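PDB 3GYC: putative glycoside hydrolase from Parabacteroides distasonis ATCC 8503, which is probably a glycoside hydrolase of the cellulase-like family, expected to cleave glycosidic bonds in carbohydrates. Local coordinates for residues 283-295 with 326-340. Residues are numbered along the deposited sequence; the frame is centred on the assembly and turned at random. Where two conformers were deposited one is given.
Sequences LTDKIELMASVAR and LCELGTITAARTGMW
I287 spreads its two branches over the facing helix 326-337 and W340 beyond it. With CG1 beside the backbone N (chi1 -67°) and CG2 anti to it, CD1 runs to the backbone of G330, 3.7 Å from G330 O. Meanwhile CG2 sits over A334 and, 3.7 Å away, meets CH2 of W340. The indole crosses I287 at about a right angle and presents its edge to I287 O, in the ring plane, while A291 CB approaches its CZ3 obliquely. On the five-membered ring, away from that edge, NE1 is hydrogen-bonded to T303 OG1. Earlier along the helices, T284 crosses T333 and L329, placing CG2 against T333 OG1 (3.5 Å) and L329 CD2; the two hydroxyls serve their own helices, T333 OG1 donating to L329 O and T284 OG1 bonding to Q280 O. These helices are neighbours on the outside of a TIM barrel, immediately preceding the adjacent parallel strands 301-303 and 340-343, and run nearly side by side at 24°. Small A291, A334 and G330 suit an axis separation of 9.6 Å. At the partly exposed flank E288 bends over the methyls of T333 and T337, and a water donates to both E288 OE2 (2.6 Å) and T333 O. T337 CB packs 3.7 Å from A291 CB, while OG1 donates to A334 O in the carbonyl plane and accepts from M339 N in an ST turn. A valine here has no OG1 to give to A334 O or to take the bond from M339 N, and the turn that leads into the strand would probably be less firmly set. Past G338, whose positive phi favours glycine, selenomethionine M339 crosses R295: SE lies 3.7 Å from R295 CB, and CG lies over one face of the guanidinium, toward its rim, while NE of that group forms a salt bridge with D376.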
loop_
_atom_site.group_PDB
_atom_site.type_symbol
_atom_site.label_atom_id
_atom_site.label_comp_id
_atom_site.label_asym_id
_atom_site.label_seq_id
_atom_site.Cartn_x
_atom_site.Cartn_y
_atom_site.Cartn_z
ATOM N N LEU A 283 -6.232 -4.065 -17.765
ATOM C CA LEU A 283 -5.483 -3.198 -16.829
ATOM C C LEU A 283 -5.711 -1.688 -17.089
ATOM O O LEU A 283 -6.179 -0.960 -16.193
ATOM C CB LEU A 283 -3.989 -3.493 -16.919
ATOM C CG LEU A 283 -3.066 -2.660 -16.006
ATOM C CD1 LEU A 283 -3.570 -2.711 -14.581
ATOM C CD2 LEU A 283 -1.652 -3.206 -16.179
ATOM N N THR A 284 -5.405 -1.242 -18.313
ATOM C CA THR A 284 -5.503 0.178 -18.659
ATOM C C THR A 284 -6.954 0.707 -18.592
ATOM O O THR A 284 -7.176 1.864 -18.272
ATOM C CB THR A 284 -4.834 0.479 -20.013
ATOM O OG1 THR A 284 -5.472 -0.285 -21.049
ATOM C CG2 THR A 284 -3.347 0.136 -19.942
ATOM N N ASP A 285 -7.937 -0.150 -18.852
ATOM C CA ASP A 285 -9.335 0.239 -18.732
ATOM C C ASP A 285 -9.729 0.533 -17.292
ATOM O O ASP A 285 -10.461 1.485 -17.011
ATOM C CB ASP A 285 -10.252 -0.824 -19.353
ATOM C CG ASP A 285 -10.311 -0.720 -20.873
ATOM O OD1 ASP A 285 -9.737 0.251 -21.437
ATOM O OD2 ASP A 285 -10.951 -1.594 -21.508
ATOM N N LYS A 286 -9.240 -0.276 -16.370
ATOM C CA LYS A 286 -9.485 -0.032 -14.951
ATOM C C LYS A 286 -8.797 1.263 -14.463
ATOM O O LYS A 286 -9.391 2.054 -13.710
ATOM C CB LYS A 286 -8.975 -1.216 -14.114
ATOM C CG LYS A 286 -9.192 -1.070 -12.613
ATOM C CD LYS A 286 -10.588 -0.687 -12.200
ATOM C CE LYS A 286 -11.607 -1.691 -12.602
ATOM N NZ LYS A 286 -11.331 -3.027 -11.955
ATOM N N ILE A 287 -7.550 1.465 -14.887
ATOM C CA ILE A 287 -6.792 2.651 -14.508
ATOM C C ILE A 287 -7.487 3.924 -14.989
ATOM O O ILE A 287 -7.571 4.896 -14.261
ATOM C CB ILE A 287 -5.352 2.617 -15.058
ATOM C CG1 ILE A 287 -4.533 1.495 -14.391
ATOM C CG2 ILE A 287 -4.657 3.943 -14.844
ATOM C CD1 ILE A 287 -3.229 1.211 -15.092
ATOM N N GLU A 288 -7.952 3.916 -16.224
ATOM C CA GLU A 288 -8.649 5.077 -16.787
ATOM C C GLU A 288 -9.964 5.310 -16.049
ATOM O O GLU A 288 -10.305 6.448 -15.726
ATOM C CB GLU A 288 -8.904 4.883 -18.276
ATOM C CG GLU A 288 -7.649 4.772 -19.168
ATOM C CD GLU A 288 -6.772 6.050 -19.223
ATOM O OE1 GLU A 288 -7.175 7.140 -18.723
ATOM O OE2 GLU A 288 -5.660 5.955 -19.798
ATOM N N LEU A 289 -10.695 4.226 -15.771
ATOM C CA LEU A 289 -11.954 4.295 -15.019
ATOM C C LEU A 289 -11.711 4.902 -13.625
ATOM O O LEU A 289 -12.429 5.829 -13.199
ATOM C CB LEU A 289 -12.606 2.911 -14.914
ATOM C CG LEU A 289 -13.939 2.822 -14.149
ATOM C CD1 LEU A 289 -15.047 3.740 -14.706
ATOM C CD2 LEU A 289 -14.399 1.378 -14.104
HETATM N N MSE A 290 -10.685 4.407 -12.930
HETATM C CA MSE A 290 -10.348 4.950 -11.600
HETATM C C MSE A 290 -10.060 6.447 -11.682
HETATM O O MSE A 290 -10.566 7.221 -10.884
HETATM C CB MSE A 290 -9.159 4.200 -10.998
HETATM C CG MSE A 290 -8.706 4.659 -9.601
HETATM SE SE MSE A 290 -9.937 4.216 -8.154
HETATM C CE MSE A 290 -11.084 5.794 -8.093
ATOM N N ALA A 291 -9.237 6.860 -12.642
ATOM C CA ALA A 291 -8.908 8.273 -12.800
ATOM C C ALA A 291 -10.185 9.100 -13.003
ATOM O O ALA A 291 -10.303 10.201 -12.463
ATOM C CB ALA A 291 -7.923 8.478 -13.963
ATOM N N SER A 292 -11.157 8.555 -13.748
ATOM C CA SER A 292 -12.406 9.259 -14.021
ATOM C C SER A 292 -13.227 9.526 -12.797
ATOM O O SER A 292 -13.857 10.569 -12.673
ATOM C CB SER A 292 -13.296 8.438 -14.960
ATOM O OG SER A 292 -12.948 8.714 -16.287
ATOM N N VAL A 293 -13.300 8.511 -11.957
ATOM C CA VAL A 293 -14.057 8.570 -10.731
ATOM C C VAL A 293 -13.378 9.571 -9.802
ATOM O O VAL A 293 -14.037 10.401 -9.157
ATOM C CB VAL A 293 -14.127 7.157 -10.084
ATOM C CG1 VAL A 293 -14.626 7.251 -8.648
ATOM C CG2 VAL A 293 -15.004 6.223 -10.938
ATOM N N ALA A 294 -12.054 9.515 -9.759
ATOM C CA ALA A 294 -11.301 10.432 -8.903
ATOM C C ALA A 294 -11.458 11.876 -9.359
ATOM O O ALA A 294 -11.509 12.805 -8.527
ATOM C CB ALA A 294 -9.830 10.044 -8.853
ATOM N N ARG A 295 -11.488 12.074 -10.672
ATOM C CA ARG A 295 -11.611 13.425 -11.212
ATOM C C ARG A 295 -12.995 14.013 -10.902
ATOM O O ARG A 295 -13.101 15.189 -10.557
ATOM C CB ARG A 295 -11.288 13.462 -12.705
ATOM C CG ARG A 295 -11.391 14.878 -13.317
ATOM C CD ARG A 295 -11.109 14.923 -14.810
ATOM N NE ARG A 295 -9.703 14.630 -15.085
ATOM C CZ ARG A 295 -9.239 13.473 -15.547
ATOM N NH1 ARG A 295 -10.060 12.482 -15.865
ATOM N NH2 ARG A 295 -7.940 13.323 -15.725
ATOM N N LEU A 326 4.049 -5.363 -17.702
ATOM C CA LEU A 326 2.734 -4.971 -17.207
ATOM C C LEU A 326 2.874 -3.830 -16.195
ATOM O O LEU A 326 2.020 -2.923 -16.158
ATOM C CB LEU A 326 1.972 -6.168 -16.593
ATOM C CG LEU A 326 1.367 -7.214 -17.549
ATOM C CD1 LEU A 326 1.023 -8.528 -16.826
ATOM C CD2 LEU A 326 0.141 -6.597 -18.261
ATOM N N CYS A 327 3.940 -3.864 -15.391
ATOM C CA CYS A 327 4.156 -2.785 -14.414
ATOM C C CYS A 327 4.503 -1.475 -15.088
ATOM O O CYS A 327 4.003 -0.437 -14.702
ATOM C CB CYS A 327 5.221 -3.173 -13.428
ATOM S SG CYS A 327 4.492 -4.423 -12.285
ATOM N N GLU A 328 5.322 -1.538 -16.129
ATOM C CA GLU A 328 5.711 -0.355 -16.858
ATOM C C GLU A 328 4.453 0.269 -17.488
ATOM O O GLU A 328 4.222 1.491 -17.378
ATOM C CB GLU A 328 6.742 -0.732 -17.931
ATOM C CG GLU A 328 7.246 0.427 -18.770
ATOM C CD GLU A 328 8.274 0.015 -19.793
ATOM O OE1 GLU A 328 8.977 -0.995 -19.590
ATOM O OE2 GLU A 328 8.392 0.718 -20.820
ATOM N N LEU A 329 3.643 -0.571 -18.133
ATOM C CA LEU A 329 2.427 -0.093 -18.776
ATOM C C LEU A 329 1.499 0.575 -17.763
ATOM O O LEU A 329 1.017 1.699 -17.985
ATOM C CB LEU A 329 1.705 -1.228 -19.497
ATOM C CG LEU A 329 0.366 -0.864 -20.117
ATOM C CD1 LEU A 329 0.558 0.164 -21.224
ATOM C CD2 LEU A 329 -0.341 -2.102 -20.665
ATOM N N GLY A 330 1.270 -0.112 -16.644
ATOM C CA GLY A 330 0.419 0.398 -15.577
ATOM C C GLY A 330 0.896 1.751 -15.096
ATOM O O GLY A 330 0.101 2.707 -15.008
ATOM N N THR A 331 2.200 1.838 -14.811
ATOM C CA THR A 331 2.801 3.064 -14.287
ATOM C C THR A 331 2.608 4.260 -15.213
ATOM O O THR A 331 2.089 5.286 -14.788
ATOM C CB THR A 331 4.304 2.894 -14.029
ATOM O OG1 THR A 331 4.520 1.796 -13.138
ATOM C CG2 THR A 331 4.873 4.150 -13.418
ATOM N N ILE A 332 3.025 4.091 -16.475
ATOM C CA ILE A 332 2.930 5.133 -17.493
ATOM C C ILE A 332 1.475 5.550 -17.750
ATOM O O ILE A 332 1.195 6.735 -17.933
ATOM C CB ILE A 332 3.662 4.684 -18.807
ATOM C CG1 ILE A 332 5.190 4.639 -18.558
ATOM C CG2 ILE A 332 3.358 5.624 -19.943
ATOM C CD1 ILE A 332 5.975 3.961 -19.709
ATOM N N THR A 333 0.553 4.590 -17.741
ATOM C CA THR A 333 -0.882 4.861 -17.949
ATOM C C THR A 333 -1.461 5.702 -16.811
ATOM O O THR A 333 -2.149 6.728 -17.044
ATOM C CB THR A 333 -1.713 3.533 -18.080
ATOM O OG1 THR A 333 -1.169 2.705 -19.119
ATOM C CG2 THR A 333 -3.185 3.822 -18.384
ATOM N N ALA A 334 -1.148 5.293 -15.579
ATOM C CA ALA A 334 -1.622 6.023 -14.392
ATOM C C ALA A 334 -1.039 7.446 -14.356
ATOM O O ALA A 334 -1.769 8.426 -14.168
ATOM C CB ALA A 334 -1.269 5.296 -13.136
ATOM N N ALA A 335 0.265 7.544 -14.557
ATOM C CA ALA A 335 0.955 8.814 -14.491
ATOM C C ALA A 335 0.392 9.824 -15.507
ATOM O O ALA A 335 0.267 11.009 -15.215
ATOM C CB ALA A 335 2.457 8.622 -14.706
ATOM N N ARG A 336 -0.000 9.350 -16.675
ATOM C CA ARG A 336 -0.453 10.244 -17.714
ATOM C C ARG A 336 -1.841 10.865 -17.436
ATOM O O ARG A 336 -2.151 11.927 -17.949
ATOM C CB ARG A 336 -0.404 9.512 -19.064
ATOM C CG ARG A 336 -0.402 10.439 -20.231
ATOM C CD ARG A 336 -0.281 9.728 -21.574
ATOM N NE ARG A 336 1.071 9.288 -21.941
ATOM C CZ ARG A 336 1.449 8.024 -22.021
ATOM N NH1 ARG A 336 0.585 7.072 -21.750
ATOM N NH2 ARG A 336 2.678 7.715 -22.401
ATOM N N THR A 337 -2.666 10.227 -16.612
ATOM C CA THR A 337 -4.010 10.761 -16.312
ATOM C C THR A 337 -4.053 12.062 -15.513
ATOM O O THR A 337 -5.041 12.778 -15.570
ATOM C CB THR A 337 -4.846 9.784 -15.488
ATOM O OG1 THR A 337 -4.292 9.700 -14.168
ATOM C CG2 THR A 337 -4.903 8.415 -16.193
ATOM N N GLY A 338 -3.002 12.336 -14.753
ATOM C CA GLY A 338 -2.938 13.536 -13.912
ATOM C C GLY A 338 -3.627 13.410 -12.561
ATOM O O GLY A 338 -3.571 14.327 -11.751
HETATM N N MSE A 339 -4.275 12.278 -12.297
HETATM C CA MSE A 339 -4.981 12.104 -11.025
HETATM C C MSE A 339 -4.136 11.488 -9.918
HETATM O O MSE A 339 -4.546 11.527 -8.767
HETATM C CB MSE A 339 -6.250 11.289 -11.244
HETATM C CG MSE A 339 -7.248 11.982 -12.182
HETATM SE SE MSE A 339 -7.779 13.727 -11.700
HETATM C CE MSE A 339 -7.965 13.418 -9.772
ATOM N N TRP A 340 -2.982 10.916 -10.242
ATOM C CA TRP A 340 -2.165 10.279 -9.217
ATOM C C TRP A 340 -1.111 11.222 -8.644
ATOM O O TRP A 340 -0.406 11.876 -9.385
ATOM C CB TRP A 340 -1.499 9.013 -9.770
ATOM C CG TRP A 340 -2.283 7.716 -9.601
ATOM C CD1 TRP A 340 -2.085 6.815 -8.622
ATOM C CD2 TRP A 340 -3.303 7.172 -10.449
ATOM N NE1 TRP A 340 -2.929 5.767 -8.754
ATOM C CE2 TRP A 340 -3.690 5.945 -9.878
ATOM C CE3 TRP A 340 -3.940 7.603 -11.623
ATOM C CZ2 TRP A 340 -4.671 5.146 -10.425
ATOM C CZ3 TRP A 340 -4.912 6.797 -12.179
ATOM C CH2 TRP A 340 -5.281 5.587 -11.575
HETATM O O HOH W 1 -3.397 7.216 -19.394
#